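Local coordinates for CrtC domain-containing protein (Fusarium vanettenii 77-13-4, PDB 7A0Q), which probably hydrates the isoflavonoid phytoalexin kievitone, acting as a kievitone hydratase built from two lipocalin-like domains, at residues Y79-A90 against Q102-T110. Residues are numbered along the deposited sequence; the frame is centred on the assembly and turned at random.
Sequences YLDNPVYTYFRA and QYVTVGSST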
ATOM      1  N   TYR A  79      -5.224   1.762  -8.778  1.00 15.23           N
ATOM      2  CA  TYR A  79      -5.609   1.410 -10.143  1.00 15.39           C
ATOM      3  C   TYR A  79      -4.946   0.098 -10.528  1.00 15.70           C
ATOM      4  O   TYR A  79      -3.741  -0.069 -10.334  1.00 15.33           O
ATOM      5  CB  TYR A  79      -5.201   2.495 -11.147  1.00 15.82           C
ATOM      6  CG  TYR A  79      -5.631   2.213 -12.576  1.00 16.10           C
ATOM      7  CD1 TYR A  79      -4.873   1.396 -13.413  1.00 17.30           C
ATOM      8  CD2 TYR A  79      -6.791   2.784 -13.090  1.00 16.41           C
ATOM      9  CE1 TYR A  79      -5.265   1.150 -14.731  1.00 18.43           C
ATOM     10  CE2 TYR A  79      -7.188   2.542 -14.404  1.00 16.30           C
ATOM     11  CZ  TYR A  79      -6.426   1.723 -15.210  1.00 18.85           C
ATOM     12  OH  TYR A  79      -6.824   1.500 -16.512  1.00 18.64           O
ATOM     13  N   LEU A  80      -5.726  -0.819 -11.095  1.00 16.23           N
ATOM     14  CA  LEU A  80      -5.203  -2.104 -11.546  1.00 15.33           C
ATOM     15  C   LEU A  80      -5.515  -2.288 -13.024  1.00 19.00           C
ATOM     16  O   LEU A  80      -6.673  -2.164 -13.441  1.00 18.98           O
ATOM     17  CB  LEU A  80      -5.802  -3.260 -10.735  1.00 17.52           C
ATOM     18  CG  LEU A  80      -5.269  -4.638 -11.146  1.00 17.88           C
ATOM     19  CD1 LEU A  80      -3.805  -4.790 -10.767  1.00 20.72           C
ATOM     20  CD2 LEU A  80      -6.088  -5.761 -10.531  1.00 23.11           C
ATOM     21  N   ASP A  81      -4.484  -2.583 -13.814  1.00 17.35           N
ATOM     22  CA  ASP A  81      -4.681  -3.033 -15.184  1.00 19.38           C
ATOM     23  C   ASP A  81      -4.659  -4.555 -15.218  1.00 24.41           C
ATOM     24  O   ASP A  81      -3.772  -5.179 -14.632  1.00 23.75           O
ATOM     25  CB  ASP A  81      -3.619  -2.482 -16.130  1.00 18.90           C
ATOM     26  CG  ASP A  81      -3.822  -2.987 -17.545  1.00 24.36           C
ATOM     27  OD1 ASP A  81      -4.823  -2.574 -18.168  1.00 23.11           O
ATOM     28  OD2 ASP A  81      -3.018  -3.823 -18.012  1.00 27.43           O
ATOM     29  N   ASN A  82      -5.631  -5.144 -15.910  1.00 21.76           N
ATOM     30  CA  ASN A  82      -5.789  -6.591 -15.996  1.00 27.32           C
ATOM     31  C   ASN A  82      -6.294  -6.918 -17.393  1.00 26.70           C
ATOM     32  O   ASN A  82      -6.954  -6.078 -18.015  1.00 29.56           O
ATOM     33  CB  ASN A  82      -6.764  -7.087 -14.912  1.00 31.72           C
ATOM     34  CG  ASN A  82      -7.101  -8.556 -15.033  1.00 36.18           C
ATOM     35  OD1 ASN A  82      -8.012  -8.938 -15.770  1.00 42.39           O
ATOM     36  ND2 ASN A  82      -6.376  -9.388 -14.302  1.00 34.34           N
ATOM     37  N   PRO A  83      -5.976  -8.101 -17.931  1.00 33.42           N
ATOM     38  CA  PRO A  83      -6.420  -8.410 -19.302  1.00 32.36           C
ATOM     39  C   PRO A  83      -7.931  -8.418 -19.479  1.00 29.76           C
ATOM     40  O   PRO A  83      -8.417  -8.135 -20.583  1.00 36.62           O
ATOM     41  CB  PRO A  83      -5.813  -9.797 -19.554  1.00 33.21           C
ATOM     42  CG  PRO A  83      -4.617  -9.837 -18.676  1.00 39.32           C
ATOM     43  CD  PRO A  83      -5.005  -9.091 -17.433  1.00 30.09           C
ATOM     44  N   VAL A  84      -8.691  -8.720 -18.430  1.00 29.91           N
ATOM     45  CA  VAL A  84     -10.145  -8.805 -18.542  1.00 32.19           C
ATOM     46  C   VAL A  84     -10.807  -7.451 -18.328  1.00 35.65           C
ATOM     47  O   VAL A  84     -11.792  -7.123 -18.993  1.00 32.03           O
ATOM     48  CB  VAL A  84     -10.679  -9.856 -17.548  1.00 31.56           C
ATOM     49  CG1 VAL A  84     -12.185 -10.033 -17.712  1.00 35.27           C
ATOM     50  CG2 VAL A  84      -9.946 -11.178 -17.743  1.00 37.53           C
ATOM     51  N   TYR A  85     -10.292  -6.655 -17.397  1.00 26.78           N
ATOM     52  CA  TYR A  85     -10.888  -5.367 -17.069  1.00 25.33           C
ATOM     53  C   TYR A  85      -9.830  -4.532 -16.367  1.00 24.91           C
ATOM     54  O   TYR A  85      -8.762  -5.024 -16.004  1.00 26.62           O
ATOM     55  CB  TYR A  85     -12.136  -5.525 -16.185  1.00 24.58           C
ATOM     56  CG  TYR A  85     -11.942  -6.402 -14.955  1.00 27.27           C
ATOM     57  CD1 TYR A  85     -11.095  -6.015 -13.920  1.00 27.46           C
ATOM     58  CD2 TYR A  85     -12.613  -7.612 -14.825  1.00 30.78           C
ATOM     59  CE1 TYR A  85     -10.917  -6.804 -12.798  1.00 25.37           C
ATOM     60  CE2 TYR A  85     -12.438  -8.414 -13.706  1.00 28.75           C
ATOM     61  CZ  TYR A  85     -11.585  -8.008 -12.697  1.00 25.89           C
ATOM     62  OH  TYR A  85     -11.401  -8.793 -11.581  1.00 29.28           O
ATOM     63  N   THR A  86     -10.142  -3.257 -16.181  1.00 21.55           N
ATOM     64  CA  THR A  86      -9.378  -2.396 -15.295  1.00 21.60           C
ATOM     65  C   THR A  86     -10.272  -2.004 -14.134  1.00 20.33           C
ATOM     66  O   THR A  86     -11.492  -2.154 -14.188  1.00 19.52           O
ATOM     67  CB  THR A  86      -8.897  -1.132 -16.013  1.00 19.46           C
ATOM     68  OG1 THR A  86     -10.038  -0.319 -16.317  1.00 23.01           O
ATOM     69  CG2 THR A  86      -8.180  -1.470 -17.294  1.00 24.45           C
ATOM     70  N   TYR A  87      -9.668  -1.457 -13.084  1.00 18.86           N
ATOM     71  CA  TYR A  87     -10.499  -0.815 -12.082  1.00 17.55           C
ATOM     72  C   TYR A  87      -9.705   0.243 -11.346  1.00 18.50           C
ATOM     73  O   TYR A  87      -8.471   0.242 -11.333  1.00 17.10           O
ATOM     74  CB  TYR A  87     -11.121  -1.810 -11.091  1.00 16.85           C
ATOM     75  CG  TYR A  87     -10.203  -2.626 -10.195  1.00 17.47           C
ATOM     76  CD1 TYR A  87      -9.474  -2.041  -9.163  1.00 17.56           C
ATOM     77  CD2 TYR A  87     -10.149  -4.004 -10.324  1.00 16.10           C
ATOM     78  CE1 TYR A  87      -8.673  -2.815  -8.322  1.00 17.31           C
ATOM     79  CE2 TYR A  87      -9.358  -4.785  -9.478  1.00 17.15           C
ATOM     80  CZ  TYR A  87      -8.620  -4.183  -8.484  1.00 20.85           C
ATOM     81  OH  TYR A  87      -7.838  -4.944  -7.640  1.00 19.05           O
ATOM     82  N   PHE A  88     -10.448   1.188 -10.789  1.00 17.48           N
ATOM     83  CA  PHE A  88      -9.942   2.110  -9.791  1.00 15.23           C
ATOM     84  C   PHE A  88     -10.776   1.928  -8.539  1.00 18.32           C
ATOM     85  O   PHE A  88     -12.003   1.798  -8.615  1.00 20.44           O
ATOM     86  CB  PHE A  88     -10.026   3.566 -10.273  1.00 16.00           C
ATOM     87  CG  PHE A  88      -9.452   4.569  -9.297  1.00 17.07           C
ATOM     88  CD1 PHE A  88      -8.078   4.802  -9.238  1.00 18.20           C
ATOM     89  CD2 PHE A  88     -10.289   5.287  -8.447  1.00 18.06           C
ATOM     90  CE1 PHE A  88      -7.553   5.740  -8.338  1.00 19.68           C
ATOM     91  CE2 PHE A  88      -9.777   6.223  -7.549  1.00 20.75           C
ATOM     92  CZ  PHE A  88      -8.401   6.452  -7.495  1.00 18.22           C
ATOM     93  N   ARG A  89     -10.112   1.914  -7.387  1.00 14.59           N
ATOM     94  CA  ARG A  89     -10.815   1.817  -6.120  1.00 15.79           C
ATOM     95  C   ARG A  89     -10.149   2.741  -5.109  1.00 15.75           C
ATOM     96  O   ARG A  89      -8.964   3.077  -5.226  1.00 15.48           O
ATOM     97  CB  ARG A  89     -10.878   0.357  -5.613  1.00 16.90           C
ATOM     98  CG  ARG A  89      -9.527  -0.316  -5.430  1.00 16.86           C
ATOM     99  CD  ARG A  89      -9.721  -1.801  -5.152  1.00 18.40           C
ATOM    100  NE  ARG A  89      -8.453  -2.475  -4.892  1.00 18.79           N
ATOM    101  CZ  ARG A  89      -8.344  -3.769  -4.598  1.00 18.60           C
ATOM    102  NH1 ARG A  89      -9.437  -4.532  -4.538  1.00 18.28           N
ATOM    103  NH2 ARG A  89      -7.149  -4.301  -4.367  1.00 17.26           N
ATOM    104  N   ALA A  90     -10.935   3.200  -4.142  1.00 17.28           N
ATOM    105  CA  ALA A  90     -10.443   4.208  -3.210  1.00 17.01           C
ATOM    106  C   ALA A  90     -11.273   4.158  -1.941  1.00 19.17           C
ATOM    107  O   ALA A  90     -12.431   3.732  -1.957  1.00 18.53           O
ATOM    108  CB  ALA A  90     -10.502   5.618  -3.817  1.00 17.19           C
ATOM    109  N   GLN A 102     -15.898   3.752   0.766  1.00 22.07           N
ATOM    110  CA  GLN A 102     -15.107   3.079  -0.253  1.00 18.61           C
ATOM    111  C   GLN A 102     -15.945   2.871  -1.503  1.00 20.06           C
ATOM    112  O   GLN A 102     -17.177   2.846  -1.454  1.00 21.47           O
ATOM    113  CB  GLN A 102     -14.578   1.724   0.238  1.00 19.97           C
ATOM    114  CG  GLN A 102     -15.645   0.759   0.773  1.00 19.67           C
ATOM    115  CD  GLN A 102     -16.413   0.020  -0.314  1.00 24.06           C
ATOM    116  OE1 GLN A 102     -15.861  -0.346  -1.351  1.00 22.17           O
ATOM    117  NE2 GLN A 102     -17.705  -0.198  -0.073  1.00 26.68           N
ATOM    118  N   TYR A 103     -15.252   2.680  -2.622  1.00 18.46           N
ATOM    119  CA  TYR A 103     -15.906   2.232  -3.844  1.00 18.08           C
ATOM    120  C   TYR A 103     -14.884   1.567  -4.750  1.00 20.41           C
ATOM    121  O   TYR A 103     -13.671   1.751  -4.596  1.00 17.94           O
ATOM    122  CB  TYR A 103     -16.593   3.390  -4.582  1.00 20.55           C
ATOM    123  CG  TYR A 103     -15.633   4.315  -5.301  1.00 17.70           C
ATOM    124  CD1 TYR A 103     -15.010   5.355  -4.623  1.00 18.94           C
ATOM    125  CD2 TYR A 103     -15.352   4.150  -6.648  1.00 21.69           C
ATOM    126  CE1 TYR A 103     -14.142   6.207  -5.268  1.00 18.00           C
ATOM    127  CE2 TYR A 103     -14.481   5.006  -7.310  1.00 23.80           C
ATOM    128  CZ  TYR A 103     -13.879   6.030  -6.610  1.00 18.66           C
ATOM    129  OH  TYR A 103     -13.010   6.886  -7.249  1.00 20.37           O
ATOM    130  N   VAL A 104     -15.404   0.790  -5.696  1.00 19.51           N
ATOM    131  CA  VAL A 104     -14.641   0.168  -6.774  1.00 19.25           C
ATOM    132  C   VAL A 104     -15.381   0.484  -8.063  1.00 24.69           C
ATOM    133  O   VAL A 104     -16.594   0.253  -8.151  1.00 24.83           O
ATOM    134  CB  VAL A 104     -14.519  -1.360  -6.598  1.00 18.83           C
ATOM    135  CG1 VAL A 104     -13.661  -1.964  -7.716  1.00 18.37           C
ATOM    136  CG2 VAL A 104     -13.986  -1.743  -5.217  1.00 19.62           C
ATOM    137  N   THR A 105     -14.676   1.022  -9.053  1.00 19.52           N
ATOM    138  CA  THR A 105     -15.284   1.331 -10.344  1.00 19.93           C
ATOM    139  C   THR A 105     -14.501   0.637 -11.454  1.00 25.03           C
ATOM    140  O   THR A 105     -13.266   0.676 -11.480  1.00 20.52           O
ATOM    141  CB  THR A 105     -15.393   2.857 -10.562  1.00 20.94           C
ATOM    142  OG1 THR A 105     -16.151   3.121 -11.748  1.00 25.34           O
ATOM    143  CG2 THR A 105     -14.027   3.519 -10.672  1.00 21.25           C
ATOM    144  N   VAL A 106     -15.222  -0.039 -12.347  1.00 21.29           N
ATOM    145  CA  VAL A 106     -14.623  -0.969 -13.296  1.00 23.00           C
ATOM    146  C   VAL A 106     -14.543  -0.308 -14.663  1.00 22.92           C
ATOM    147  O   VAL A 106     -15.522   0.284 -15.137  1.00 25.06           O
ATOM    148  CB  VAL A 106     -15.423  -2.283 -13.352  1.00 22.38           C
ATOM    149  CG1 VAL A 106     -14.851  -3.216 -14.403  1.00 27.51           C
ATOM    150  CG2 VAL A 106     -15.401  -2.947 -11.994  1.00 23.33           C
ATOM    151  N   GLY A 107     -13.360  -0.376 -15.275  1.00 21.44           N
ATOM    152  CA  GLY A 107     -13.143   0.072 -16.627  1.00 23.03           C
ATOM    153  C   GLY A 107     -12.859  -1.089 -17.559  1.00 19.93           C
ATOM    154  O   GLY A 107     -12.951  -2.260 -17.189  1.00 22.82           O
ATOM    155  N   SER A 108     -12.511  -0.746 -18.795  1.00 25.23           N
ATOM    156  CA  SER A 108     -12.262  -1.773 -19.796  1.00 25.57           C
ATOM    157  C   SER A 108     -10.806  -1.881 -20.219  1.00 27.95           C
ATOM    158  O   SER A 108     -10.319  -2.999 -20.425  1.00 30.30           O
ATOM    159  CB  SER A 108     -13.143  -1.539 -21.031  1.00 31.34           C
ATOM    160  OG  SER A 108     -12.953  -0.246 -21.557  1.00 35.10           O
ATOM    161  N   SER A 109     -10.074  -0.771 -20.328  1.00 25.41           N
ATOM    162  CA  SER A 109      -8.709  -0.839 -20.834  1.00 23.26           C
ATOM    163  C   SER A 109      -7.873   0.304 -20.272  1.00 23.64           C
ATOM    164  O   SER A 109      -8.389   1.283 -19.729  1.00 23.05           O
ATOM    165  CB  SER A 109      -8.683  -0.805 -22.365  1.00 29.38           C
ATOM    166  OG  SER A 109      -9.139   0.447 -22.838  1.00 33.00           O
ATOM    167  N   THR A 110      -6.558   0.159 -20.425  1.00 22.87           N
ATOM    168  CA  THR A 110      -5.575   1.154 -20.018  1.00 21.68           C
ATOM    169  C   THR A 110      -4.857   1.666 -21.256  1.00 19.05           C
ATOM    170  O   THR A 110      -4.262   0.858 -21.991  1.00 21.14           O
ATOM    171  CB  THR A 110      -4.563   0.550 -19.042  1.00 19.53           C
ATOM    172  OG1 THR A 110      -5.255   0.003 -17.914  1.00 21.16           O
ATOM    173  CG2 THR A 110      -3.571   1.616 -18.579  1.00 20.89           C
TER
HETATM  174  O   HOH W   1      -5.709  -2.873 -20.538  1.00 30.32           O
HETATM  175  O   HOH W   2      -7.900  -4.522 -20.014  1.00 35.87           O
HETATM  176  O   HOH W   3     -11.588  -5.093 -21.667  1.00 46.71           O
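The hydroxyl of T110 lies between two partners from segment 79-90: its OG1 donates to D81 OD1 at 2.6 Å, reaching the carboxylate from 37° out of its plane, and sits 2.6 Å from Y79 OH, at the edge of that ring. D81 carries its CG anti to the backbone N, turning the acid to the T110 side, where a water bridges OD1 to T110 N. Next to this cluster, T86 CG2 packs 3.3 Å from T110 OG1, while the other branch, T86 OG1, lies between the backbone N and the carbonyl carbon (chi1 68°) and comes within 3.1 Å of G107 CA. From here the strands 86-90 and 102-107 zip together antiparallel, at 158°, through three reciprocal pairs of backbone bonds: T86 with G107, F88 with T105 and A90 with Y103. On the face holding F88 and A90, the hydroxyl of Y103 meets the F88 ring at its edge (OH to CE2 3.3 Å), and Y103 CE1 rests 4.0 Å from A90 CB. S140 hydrogen-bonds that hydroxyl and H142 stacks on the Y103 ring, which helps hold the ring in place. On the face carrying Y87, R89, V104 and V106, V104 CG2 lies 3.8 Å from R89 CB; R89 NE bonds to H78. T86 and S109, together with S119, make up the magnesium site at the open end of the antiparallel hairpin of strands 86-94 and 100-107, part of the N-terminal lipocalin-like domain of the CrtC family.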